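AvrL567-D (PDB 2QVT) is an avirulence protein of the flax rust fungus Melampsora lini, probably an effector whose recognition by matching flax resistance proteins triggers plant disease resistance. Local coordinates at residues Ala47-Thr50 and Asn56-Trp59. Sequence-based numbering, arbitrary orientation.
Sequences ASVT and NVKW
Val49 and Val57 are paired across a beta hairpin as an antiparallel hydrogen-bonded pair. Val57 N donates to Val49 O at 2.8 Å, while the return bond, from Val49 N to Val57 O, is weak at 3.3 Å. The two valine side chains lie side by side on one face, with Val49 CG2 3.7 Å from Val57 CB. Phe41 of strand 39-42 touches both. On the other face, where Trp111 meets Asn56 and Lys58, the non-hydrogen-bonded pair Thr50 and Asn56 is joined through side chains. Thr50 OG1 donates to Asn56 OD1 at 2.6 Å, tilted 25° from the carbonyl plane. OG1 stands beside the backbone N of Thr50 (chi1 -55°), which turns it toward the side-chain carbonyl of Asn56. Toward Ala47 and Trp59 the direct ladder gives way to a water. It donates to Ala47 O at 2.6 Å and accepts from Trp59 N at 3.0 Å. Ala47 CB approaches the indole obliquely, 4.2 Å from Trp59 NE1. The Trp59 ring stacks on Phe41, and NE1 donates to Tyr42 O, which should limit its rotation. Backbone bonds to strand 67-71 place 56-59 on the middle strand. The uneven valine pairing is thus supplemented by a side-chain bond at one end and a water bridge at the other.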
# COMPACT_ATOMS: atom_id res chain seq x y z
N ALA A 47 9.46 -5.72 6.62
CA ALA A 47 8.86 -4.37 6.71
C ALA A 47 7.37 -4.42 7.07
O ALA A 47 6.60 -5.28 6.58
CB ALA A 47 9.09 -3.63 5.43
N SER A 48 6.96 -3.52 7.95
CA SER A 48 5.57 -3.40 8.27
C SER A 48 5.39 -1.95 8.65
O SER A 48 6.26 -1.40 9.33
CB SER A 48 5.21 -4.27 9.47
OG SER A 48 5.57 -3.58 10.67
N VAL A 49 4.29 -1.35 8.23
CA VAL A 49 3.96 0.04 8.57
C VAL A 49 2.48 0.21 8.96
O VAL A 49 1.68 -0.68 8.76
CB VAL A 49 4.25 1.02 7.40
CG1 VAL A 49 5.73 1.08 7.10
CG2 VAL A 49 3.43 0.63 6.14
N THR A 50 2.13 1.35 9.55
CA THR A 50 0.74 1.71 9.78
C THR A 50 0.41 2.96 9.01
O THR A 50 1.21 3.89 8.93
CB THR A 50 0.44 1.89 11.26
OG1 THR A 50 0.83 0.68 11.95
CG2 THR A 50 -1.10 2.17 11.50
N ASN A 56 -2.71 -1.47 9.15
CA ASN A 56 -1.39 -2.06 9.16
C ASN A 56 -1.13 -2.66 7.82
O ASN A 56 -2.09 -3.14 7.15
CB ASN A 56 -1.29 -3.16 10.21
CG ASN A 56 -0.87 -2.62 11.58
OD1 ASN A 56 -0.64 -1.40 11.79
ND2 ASN A 56 -0.80 -3.54 12.54
N VAL A 57 0.15 -2.64 7.42
CA VAL A 57 0.60 -3.15 6.10
C VAL A 57 1.75 -4.13 6.30
O VAL A 57 2.53 -3.94 7.17
CB VAL A 57 1.03 -1.99 5.16
CG1 VAL A 57 1.39 -2.45 3.73
CG2 VAL A 57 -0.03 -0.85 5.16
N LYS A 58 1.78 -5.23 5.54
CA LYS A 58 2.92 -6.12 5.50
C LYS A 58 3.03 -6.67 4.08
O LYS A 58 2.14 -6.49 3.25
CB LYS A 58 2.78 -7.26 6.55
CG LYS A 58 1.67 -8.26 6.28
CD LYS A 58 1.93 -9.53 7.10
CE LYS A 58 0.95 -10.59 6.80
NZ LYS A 58 1.18 -11.64 7.87
N TRP A 59 4.14 -7.34 3.79
CA TRP A 59 4.31 -8.02 2.48
C TRP A 59 3.56 -9.37 2.47
O TRP A 59 3.45 -10.03 3.48
CB TRP A 59 5.82 -8.22 2.23
CG TRP A 59 6.50 -6.97 1.80
CD1 TRP A 59 7.47 -6.26 2.47
CD2 TRP A 59 6.19 -6.22 0.63
NE1 TRP A 59 7.81 -5.14 1.73
CE2 TRP A 59 7.04 -5.11 0.60
CE3 TRP A 59 5.29 -6.40 -0.43
CZ2 TRP A 59 6.99 -4.18 -0.44
CZ3 TRP A 59 5.25 -5.49 -1.44
CH2 TRP A 59 6.09 -4.39 -1.44
O HOH W 1 6.25 -7.75 5.86